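Local coordinates for malyl-CoA lyase/beta-methylmalyl-CoA lyase (Methylobacterium extorquens, PDB 5UGR), which belongs to the HpcH/HpaI aldolase/citrate lyase family and folds as a magnesium-binding TIM barrel, at residues R223-F232 with G249-Q260; A9-E17 with A313-K324. One frame throughout, in Å; residues are numbered along the deposited sequence.

Contact 1: residues R223-F232 with G249-Q260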
loop_
_atom_site.group_PDB
_atom_site.type_symbol
_atom_site.label_atom_id
_atom_site.label_comp_id
_atom_site.label_asym_id
_atom_site.label_seq_id
_atom_site.Cartn_x
_atom_site.Cartn_y
_atom_site.Cartn_z
ATOM N N ARG A 223 15.915 19.513 -1.866
ATOM C CA ARG A 223 16.930 20.156 -1.023
ATOM C C ARG A 223 16.633 19.892 0.459
ATOM O O ARG A 223 15.551 20.275 0.902
ATOM C CB ARG A 223 16.964 21.662 -1.283
ATOM C CG ARG A 223 17.182 22.080 -2.724
ATOM C CD ARG A 223 17.325 23.581 -2.852
ATOM N NE ARG A 223 16.120 24.345 -2.658
ATOM C CZ ARG A 223 15.205 24.592 -3.609
ATOM N NH1 ARG A 223 14.157 25.403 -3.321
ATOM N NH2 ARG A 223 15.304 24.025 -4.815
ATOM N N PRO A 224 17.592 19.323 1.217
ATOM C CA PRO A 224 17.411 19.202 2.661
ATOM C C PRO A 224 17.968 20.448 3.363
ATOM O O PRO A 224 19.174 20.757 3.237
ATOM C CB PRO A 224 18.252 17.972 3.012
ATOM C CG PRO A 224 19.167 17.694 1.865
ATOM C CD PRO A 224 18.830 18.642 0.753
ATOM N N ILE A 225 17.078 21.090 4.144
ATOM C CA ILE A 225 17.379 22.366 4.802
ATOM C C ILE A 225 17.179 22.196 6.295
ATOM O O ILE A 225 16.156 21.651 6.753
ATOM C CB ILE A 225 16.457 23.515 4.281
ATOM C CG1 ILE A 225 16.467 23.561 2.746
ATOM C CG2 ILE A 225 16.884 24.826 4.907
ATOM C CD1 ILE A 225 17.785 23.842 2.102
ATOM N N ASP A 226 18.148 22.693 7.088
ATOM C CA ASP A 226 18.038 22.628 8.545
ATOM C C ASP A 226 17.337 23.874 9.044
ATOM O O ASP A 226 17.514 24.965 8.476
ATOM C CB ASP A 226 19.453 22.527 9.142
ATOM C CG ASP A 226 19.473 22.133 10.606
ATOM O OD1 ASP A 226 18.518 21.447 11.063
ATOM O OD2 ASP A 226 20.425 22.603 11.297
ATOM N N GLY A 227 16.593 23.741 10.132
ATOM C CA GLY A 227 15.755 24.804 10.653
ATOM C C GLY A 227 16.473 25.787 11.611
ATOM O O GLY A 227 17.698 25.967 11.531
ATOM N N PRO A 228 15.714 26.396 12.507
ATOM C CA PRO A 228 16.221 27.511 13.291
ATOM C C PRO A 228 17.138 27.085 14.424
ATOM O O PRO A 228 17.010 25.965 14.941
ATOM C CB PRO A 228 14.939 28.149 13.841
ATOM C CG PRO A 228 13.977 26.981 13.937
ATOM C CD PRO A 228 14.281 26.117 12.749
ATOM N N PHE A 229 18.029 28.011 14.828
ATOM C CA PHE A 229 18.912 27.897 15.994
ATOM C C PHE A 229 18.713 29.195 16.760
ATOM O O PHE A 229 18.902 30.277 16.204
ATOM C CB PHE A 229 20.333 27.761 15.515
ATOM C CG PHE A 229 21.363 27.638 16.617
ATOM C CD1 PHE A 229 21.652 26.405 17.171
ATOM C CD2 PHE A 229 21.993 28.758 17.152
ATOM C CE1 PHE A 229 22.596 26.282 18.175
ATOM C CE2 PHE A 229 22.961 28.641 18.144
ATOM C CZ PHE A 229 23.254 27.405 18.667
ATOM N N GLY A 230 18.271 29.068 18.017
ATOM C CA GLY A 230 17.775 30.232 18.763
ATOM C C GLY A 230 18.787 31.089 19.473
ATOM O O GLY A 230 18.479 32.245 19.827
ATOM N N ASP A 231 19.995 30.591 19.692
ATOM C CA ASP A 231 20.904 31.347 20.528
ATOM C C ASP A 231 21.760 32.278 19.699
ATOM O O ASP A 231 22.841 31.926 19.228
ATOM C CB ASP A 231 21.738 30.425 21.424
ATOM C CG ASP A 231 22.591 31.203 22.447
ATOM O OD1 ASP A 231 22.600 32.473 22.399
ATOM O OD2 ASP A 231 23.215 30.516 23.308
ATOM N N PHE A 232 21.247 33.502 19.533
ATOM C CA PHE A 232 21.907 34.543 18.772
ATOM C C PHE A 232 23.248 34.991 19.336
ATOM O O PHE A 232 24.061 35.569 18.592
ATOM C CB PHE A 232 20.945 35.788 18.628
ATOM C CG PHE A 232 19.578 35.431 18.190
ATOM C CD1 PHE A 232 19.378 34.264 17.423
ATOM C CD2 PHE A 232 18.472 36.171 18.557
ATOM C CE1 PHE A 232 18.114 33.883 17.005
ATOM C CE2 PHE A 232 17.188 35.790 18.117
ATOM C CZ PHE A 232 17.004 34.647 17.375
ATOM N N GLY A 249 25.155 16.212 4.325
ATOM C CA GLY A 249 24.581 16.509 3.015
ATOM C C GLY A 249 23.499 17.565 2.992
ATOM O O GLY A 249 22.872 17.753 1.936
ATOM N N PHE A 250 23.197 18.202 4.130
ATOM C CA PHE A 250 22.239 19.311 4.075
ATOM C C PHE A 250 22.813 20.461 3.243
ATOM O O PHE A 250 24.037 20.665 3.199
ATOM C CB PHE A 250 21.924 19.850 5.465
ATOM C CG PHE A 250 20.886 19.063 6.241
ATOM C CD1 PHE A 250 21.090 17.721 6.591
ATOM C CD2 PHE A 250 19.664 19.627 6.503
ATOM C CE1 PHE A 250 20.101 16.987 7.251
ATOM C CE2 PHE A 250 18.690 18.916 7.169
ATOM C CZ PHE A 250 18.906 17.586 7.539
ATOM N N GLU A 251 21.911 21.199 2.608
ATOM C CA GLU A 251 22.273 22.228 1.646
ATOM C C GLU A 251 22.168 23.633 2.160
ATOM O O GLU A 251 22.691 24.545 1.509
ATOM C CB GLU A 251 21.264 22.032 0.459
ATOM C CG GLU A 251 21.481 22.820 -0.704
ATOM C CD GLU A 251 20.763 22.220 -1.886
ATOM O OE1 GLU A 251 20.545 23.063 -2.754
ATOM O OE2 GLU A 251 20.570 20.952 -1.888
ATOM N N GLY A 252 21.473 23.833 3.296
ATOM C CA GLY A 252 21.337 25.170 3.877
ATOM C C GLY A 252 20.696 25.138 5.224
ATOM O O GLY A 252 20.343 24.054 5.734
ATOM N N LYS A 253 20.575 26.325 5.836
ATOM C CA LYS A 253 20.033 26.448 7.185
ATOM C C LYS A 253 19.321 27.781 7.335
ATOM O O LYS A 253 19.661 28.810 6.679
ATOM C CB LYS A 253 21.130 26.336 8.253
ATOM C CG LYS A 253 20.673 26.269 9.707
ATOM C CD LYS A 253 21.782 25.908 10.667
ATOM C CE LYS A 253 21.362 25.960 12.119
ATOM N NZ LYS A 253 20.187 25.086 12.365
ATOM N N TRP A 254 18.305 27.755 8.223
ATOM C CA TRP A 254 17.605 28.978 8.523
ATOM C C TRP A 254 18.491 29.994 9.257
ATOM O O TRP A 254 19.333 29.643 10.063
ATOM C CB TRP A 254 16.367 28.738 9.381
ATOM C CG TRP A 254 15.258 28.008 8.688
ATOM C CD1 TRP A 254 15.324 27.169 7.594
ATOM C CD2 TRP A 254 13.910 27.986 9.128
ATOM N NE1 TRP A 254 14.078 26.667 7.317
ATOM C CE2 TRP A 254 13.184 27.142 8.250
ATOM C CE3 TRP A 254 13.248 28.596 10.176
ATOM C CZ2 TRP A 254 11.831 26.911 8.415
ATOM C CZ3 TRP A 254 11.919 28.381 10.348
ATOM C CH2 TRP A 254 11.205 27.529 9.485
ATOM N N ALA A 255 18.164 31.258 8.992
ATOM C CA ALA A 255 18.603 32.397 9.771
ATOM C C ALA A 255 17.349 33.056 10.359
ATOM O O ALA A 255 16.423 33.435 9.630
ATOM C CB ALA A 255 19.405 33.376 8.918
ATOM N N ILE A 256 17.337 33.186 11.662
ATOM C CA ILE A 256 16.236 33.879 12.346
ATOM C C ILE A 256 16.741 35.135 13.053
ATOM O O ILE A 256 15.976 35.802 13.763
ATOM C CB ILE A 256 15.409 32.960 13.285
ATOM C CG1 ILE A 256 16.248 32.348 14.382
ATOM C CG2 ILE A 256 14.677 31.856 12.510
ATOM C CD1 ILE A 256 15.379 31.764 15.503
ATOM N N HIS A 257 18.004 35.458 12.848
ATOM C CA HIS A 257 18.635 36.721 13.289
ATOM C C HIS A 257 19.627 37.080 12.218
ATOM O O HIS A 257 20.272 36.189 11.629
ATOM C CB HIS A 257 19.361 36.476 14.586
ATOM C CG HIS A 257 19.957 37.701 15.189
ATOM N ND1 HIS A 257 21.241 38.141 14.904
ATOM C CD2 HIS A 257 19.450 38.574 16.084
ATOM C CE1 HIS A 257 21.484 39.241 15.591
ATOM N NE2 HIS A 257 20.415 39.529 16.318
ATOM N N PRO A 258 19.757 38.387 11.883
ATOM C CA PRO A 258 20.603 38.728 10.745
ATOM C C PRO A 258 22.046 38.224 10.782
ATOM O O PRO A 258 22.646 37.941 9.737
ATOM C CB PRO A 258 20.543 40.274 10.720
ATOM C CG PRO A 258 19.277 40.616 11.408
ATOM C CD PRO A 258 19.087 39.574 12.459
ATOM N N SER A 259 22.609 38.109 11.974
ATOM C CA SER A 259 23.965 37.565 12.164
ATOM C C SER A 259 24.160 36.151 11.625
ATOM O O SER A 259 25.254 35.762 11.275
ATOM C CB SER A 259 24.337 37.553 13.629
ATOM O OG SER A 259 23.558 36.606 14.397
ATOM N N GLN A 260 23.078 35.419 11.523
ATOM C CA GLN A 260 23.170 34.041 11.081
ATOM C C GLN A 260 23.293 33.868 9.565
ATOM O O GLN A 260 23.732 32.826 9.091
ATOM C CB GLN A 260 22.021 33.231 11.624
ATOM C CG GLN A 260 22.042 33.097 13.118
ATOM C CD GLN A 260 20.818 32.455 13.690
ATOM O OE1 GLN A 260 19.751 32.390 13.049
ATOM N NE2 GLN A 260 20.922 32.015 14.931
HETATM O O HOH W 1 19.179 24.287 14.851
HETATM O O HOH W 2 18.485 29.975 12.729
HETATM O O HOH W 3 23.447 32.183 16.385
HETATM O O HOH W 4 24.745 34.724 16.080
#
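Three backbone hydrogen bonds join Pro224 and Asp226 to 249-260: Glu251 N to Pro224 O (2.8 Å), Asp226 N to Gly252 O and Trp254 N to Asp226 O. Asp226 and Lys253 project from the same face of the sheet and form a salt bridge. Lys253 runs alongside the aspartate, extended until a bend at chi4 (56°) turns NZ between two acceptors, Asp226 OD2 at 2.7 Å, reached from above the carboxylate plane, and Gly227 O at 2.8 Å. A water accepting from NZ passes the link on to Pro228 O, while Asp226 OD1 is taken by Gln210. The pairing is that of the last two parallel strands of the TIM barrel, 223-226 and 252-255, connected through helix 235-248 as a beta-alpha-beta unit. Aromatic contacts begin at Trp254, within strand 252-255. Gly227 CA lies over its five-membered ring, 3.8 Å from the centroid, with Pro228 CD off-centre over the six-membered ring; Ile225 CG2 meets the indole edge, and Trp254 NE1 is hydrogen-bonded to Ser162 OG. Beyond the strand ends, Phe232 and His257 form an offset stack, planes 27° apart, and Ile256 CD1 reaches the phenyl edge. The Gln260 amide bridges the loops that follow the two strands: NE2 donates to Phe229 O (3.0 Å) while OE1 accepts from Ile256 N (2.9 Å), so both ends of the amide are held.

Contact 2: residues A9-E17 with A313-K324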
loop_
_atom_site.group_PDB
_atom_site.type_symbol
_atom_site.label_atom_id
_atom_site.label_comp_id
_atom_site.label_asym_id
_atom_site.label_seq_id
_atom_site.Cartn_x
_atom_site.Cartn_y
_atom_site.Cartn_z
ATOM N N ALA A 9 14.550 18.342 -8.437
ATOM C CA ALA A 9 13.813 19.597 -8.383
ATOM C C ALA A 9 14.586 20.732 -9.018
ATOM O O ALA A 9 15.809 20.735 -9.102
ATOM C CB ALA A 9 13.454 19.942 -6.943
ATOM N N THR A 10 13.850 21.781 -9.324
ATOM C CA THR A 10 14.413 23.041 -9.777
ATOM C C THR A 10 15.620 23.426 -8.959
ATOM O O THR A 10 15.467 23.535 -7.730
ATOM C CB THR A 10 13.306 24.138 -9.554
ATOM O OG1 THR A 10 12.128 23.789 -10.339
ATOM C CG2 THR A 10 13.786 25.432 -10.036
ATOM N N PRO A 11 16.807 23.661 -9.572
ATOM C CA PRO A 11 18.060 23.768 -8.783
ATOM C C PRO A 11 18.448 25.181 -8.256
ATOM O O PRO A 11 19.356 25.805 -8.809
ATOM C CB PRO A 11 19.125 23.239 -9.757
ATOM C CG PRO A 11 18.602 23.592 -11.116
ATOM C CD PRO A 11 17.083 23.611 -11.018
ATOM N N ARG A 12 17.883 25.603 -7.146
ATOM C CA ARG A 12 18.116 26.948 -6.569
ATOM C C ARG A 12 19.223 26.893 -5.558
ATOM O O ARG A 12 19.409 25.881 -4.860
ATOM C CB ARG A 12 16.877 27.464 -5.868
ATOM C CG ARG A 12 15.595 27.410 -6.696
ATOM C CD ARG A 12 14.415 28.066 -6.008
ATOM N NE ARG A 12 13.145 27.718 -6.629
ATOM C CZ ARG A 12 12.343 28.541 -7.298
ATOM N NH1 ARG A 12 12.698 29.804 -7.630
ATOM N NH2 ARG A 12 11.192 28.079 -7.686
ATOM N N LEU A 13 19.897 28.048 -5.404
ATOM C CA LEU A 13 20.875 28.265 -4.349
ATOM C C LEU A 13 20.119 28.544 -3.055
ATOM O O LEU A 13 19.205 29.344 -3.020
ATOM C CB LEU A 13 21.787 29.442 -4.709
ATOM C CG LEU A 13 22.856 29.755 -3.700
ATOM C CD1 LEU A 13 23.913 28.691 -3.626
ATOM C CD2 LEU A 13 23.554 31.050 -4.100
ATOM N N HIS A 14 20.429 27.793 -2.014
ATOM C CA HIS A 14 19.623 27.763 -0.801
ATOM C C HIS A 14 20.496 27.560 0.449
ATOM O O HIS A 14 20.227 26.703 1.292
ATOM C CB HIS A 14 18.603 26.636 -0.981
ATOM C CG HIS A 14 17.455 26.673 -0.057
ATOM N ND1 HIS A 14 16.249 26.071 -0.370
ATOM C CD2 HIS A 14 17.296 27.221 1.161
ATOM C CE1 HIS A 14 15.399 26.278 0.610
ATOM N NE2 HIS A 14 16.019 26.950 1.557
ATOM N N ARG A 15 21.558 28.337 0.575
ATOM C CA ARG A 15 22.447 28.231 1.739
ATOM C C ARG A 15 21.848 28.789 3.033
ATOM O O ARG A 15 22.081 28.275 4.135
ATOM C CB ARG A 15 23.775 28.935 1.448
ATOM C CG ARG A 15 24.546 28.416 0.260
ATOM C CD ARG A 15 25.624 29.365 -0.164
ATOM N NE ARG A 15 25.100 30.670 -0.499
ATOM C CZ ARG A 15 25.839 31.772 -0.604
ATOM N NH1 ARG A 15 27.159 31.754 -0.431
ATOM N NH2 ARG A 15 25.264 32.912 -0.905
ATOM N N SER A 16 21.137 29.901 2.877
ATOM C CA SER A 16 20.573 30.676 3.957
ATOM C C SER A 16 19.120 30.944 3.678
ATOM O O SER A 16 18.739 31.307 2.547
ATOM C CB SER A 16 21.345 32.001 4.121
ATOM O OG SER A 16 21.438 32.723 2.909
ATOM N N GLU A 17 18.293 30.736 4.717
ATOM C CA GLU A 17 16.834 30.942 4.591
ATOM C C GLU A 17 16.407 31.827 5.732
ATOM O O GLU A 17 16.362 31.386 6.898
ATOM C CB GLU A 17 16.143 29.584 4.605
ATOM C CG GLU A 17 14.625 29.628 4.585
ATOM C CD GLU A 17 13.961 28.265 4.365
ATOM O OE1 GLU A 17 12.705 28.146 4.539
ATOM O OE2 GLU A 17 14.701 27.313 3.994
ATOM N N ALA A 313 23.040 19.725 -11.005
ATOM C CA ALA A 313 22.404 20.525 -9.937
ATOM C C ALA A 313 23.458 21.341 -9.163
ATOM O O ALA A 313 23.259 22.579 -8.897
ATOM C CB ALA A 313 21.591 19.625 -8.999
ATOM N N LEU A 314 24.586 20.700 -8.844
ATOM C CA LEU A 314 25.627 21.403 -8.096
ATOM C C LEU A 314 26.193 22.578 -8.891
ATOM O O LEU A 314 26.465 23.646 -8.321
ATOM C CB LEU A 314 26.750 20.482 -7.670
ATOM C CG LEU A 314 27.861 21.132 -6.840
ATOM C CD1 LEU A 314 27.298 21.719 -5.557
ATOM C CD2 LEU A 314 28.922 20.082 -6.564
ATOM N N ILE A 315 26.378 22.390 -10.191
ATOM C CA ILE A 315 26.877 23.466 -11.035
ATOM C C ILE A 315 25.915 24.627 -11.133
ATOM O O ILE A 315 26.330 25.792 -11.133
ATOM C CB ILE A 315 27.310 22.966 -12.397
ATOM C CG1 ILE A 315 28.570 22.090 -12.279
ATOM C CG2 ILE A 315 27.598 24.129 -13.351
ATOM C CD1 ILE A 315 29.698 22.607 -11.386
ATOM N N GLN A 316 24.624 24.336 -11.216
ATOM C CA GLN A 316 23.659 25.429 -11.295
ATOM C C GLN A 316 23.756 26.301 -10.041
ATOM O O GLN A 316 23.641 27.520 -10.101
ATOM C CB GLN A 316 22.214 24.908 -11.527
ATOM C CG GLN A 316 21.918 24.398 -12.962
ATOM C CD GLN A 316 22.118 25.417 -14.087
ATOM O OE1 GLN A 316 22.792 25.108 -15.082
ATOM N NE2 GLN A 316 21.538 26.617 -13.957
ATOM N N LYS A 317 23.922 25.651 -8.905
ATOM C CA LYS A 317 24.154 26.307 -7.611
ATOM C C LYS A 317 25.472 27.123 -7.513
ATOM O O LYS A 317 25.476 28.289 -7.042
ATOM C CB LYS A 317 24.003 25.275 -6.456
ATOM C CG LYS A 317 22.565 24.972 -5.983
ATOM C CD LYS A 317 21.810 23.900 -6.782
ATOM C CE LYS A 317 21.228 22.750 -5.967
ATOM N NZ LYS A 317 19.863 22.981 -5.368
ATOM N N ALA A 318 26.577 26.552 -8.000
ATOM C CA ALA A 318 27.863 27.251 -8.070
ATOM C C ALA A 318 27.785 28.467 -8.996
ATOM O O ALA A 318 28.345 29.540 -8.733
ATOM C CB ALA A 318 28.959 26.297 -8.546
ATOM N N ASP A 319 27.067 28.297 -10.097
ATOM C CA ASP A 319 26.943 29.383 -11.074
ATOM C C ASP A 319 26.174 30.520 -10.433
ATOM O O ASP A 319 26.459 31.685 -10.675
ATOM C CB ASP A 319 26.199 28.903 -12.321
ATOM C CG ASP A 319 27.050 27.963 -13.216
ATOM O OD1 ASP A 319 28.302 27.773 -12.982
ATOM O OD2 ASP A 319 26.438 27.479 -14.214
ATOM N N ALA A 320 25.140 30.191 -9.648
ATOM C CA ALA A 320 24.339 31.234 -8.962
ATOM C C ALA A 320 25.167 32.072 -8.007
ATOM O O ALA A 320 24.998 33.280 -7.896
ATOM C CB ALA A 320 23.192 30.599 -8.203
ATOM N N MET A 321 26.063 31.415 -7.305
ATOM C CA MET A 321 26.958 32.073 -6.373
ATOM C C MET A 321 27.828 33.045 -7.112
ATOM O O MET A 321 28.075 34.129 -6.617
ATOM C CB MET A 321 27.802 31.072 -5.551
ATOM C CG MET A 321 27.288 30.978 -4.119
ATOM S SD MET A 321 28.376 29.821 -3.388
ATOM C CE MET A 321 29.655 31.069 -2.966
ATOM N N GLY A 322 28.302 32.652 -8.289
ATOM C CA GLY A 322 29.195 33.465 -9.059
ATOM C C GLY A 322 28.546 34.722 -9.544
ATOM O O GLY A 322 29.240 35.682 -9.827
ATOM N N GLY A 323 27.217 34.729 -9.670
ATOM C CA GLY A 323 26.527 35.926 -10.195
ATOM C C GLY A 323 25.811 36.789 -9.175
ATOM O O GLY A 323 25.110 37.707 -9.551
ATOM N N LYS A 324 26.003 36.472 -7.886
ATOM C CA LYS A 324 25.216 37.088 -6.795
ATOM C C LYS A 324 25.586 38.546 -6.542
ATOM O O LYS A 324 24.697 39.422 -6.562
ATOM C CB LYS A 324 25.256 36.201 -5.513
ATOM C CG LYS A 324 23.926 36.233 -4.711
ATOM C CD LYS A 324 23.732 35.051 -3.797
ATOM C CE LYS A 324 22.363 35.058 -3.019
ATOM N NZ LYS A 324 22.547 35.551 -1.589
HETATM O O HOH W 5 17.140 22.006 -5.915
HETATM O O HOH W 6 20.543 28.221 -9.517
#
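Met321 CG lies over one face of the Arg15 guanidinium, offset toward its rim and 3.8 Å above the plane, while Lys324 NZ sits at the edge, 3.8 Å from Arg15 NH2. These like charges share a counter-ion, since Asp37 forms salt bridges with both Arg15 NE and Lys324 NZ. The contact lays helix 305-322 near the C-terminus against the lead-in to strand 16-21, the first strand of the TIM barrel. Leu13 is the apolar centre. Its CB rests 3.9 Å from Ala320 CB, and the branch, with CG anti to the backbone N (chi1 -179°), carries CD2 to Met321 CG at 3.7 Å, the two side chains crossing at about a right angle. Farther back along the helix, in the conformer given, Pro11 lies alongside Gln316, with its CG against Gln316 CB, and a water donates to both Pro11 O and Gln316 O. The ammonium group of Lys317 has Glu251 as its salt-bridge partner and donates to a water that in turn donates to Thr10 O. Lys317 NZ also reaches Arg12 O at 3.0 Å, tilted 35° from the carbonyl plane.

Contact 1 is largely buried in the barrel, whereas contact 2 lies nearer the surface, where the C-terminal helix covers the N-terminal segment. Both reach the same sheet: strand 252-255 of contact 1 neighbours strand 16-21 of contact 2, closing the barrel from last strand to first, with a probable hydrogen bond from Ala255 N to Glu17 O (2.8 Å). Contact 1 combines backbone bonds between neighbouring strands with a buried salt bridge and aromatic packing; contact 2 relies on side chains against a helix, with a single direct hydrogen bond. Charge joins them through the Glu251-Lys317 pair, one residue from each. Along the chain, contact 1 is nested within the long loop that contact 2 closes.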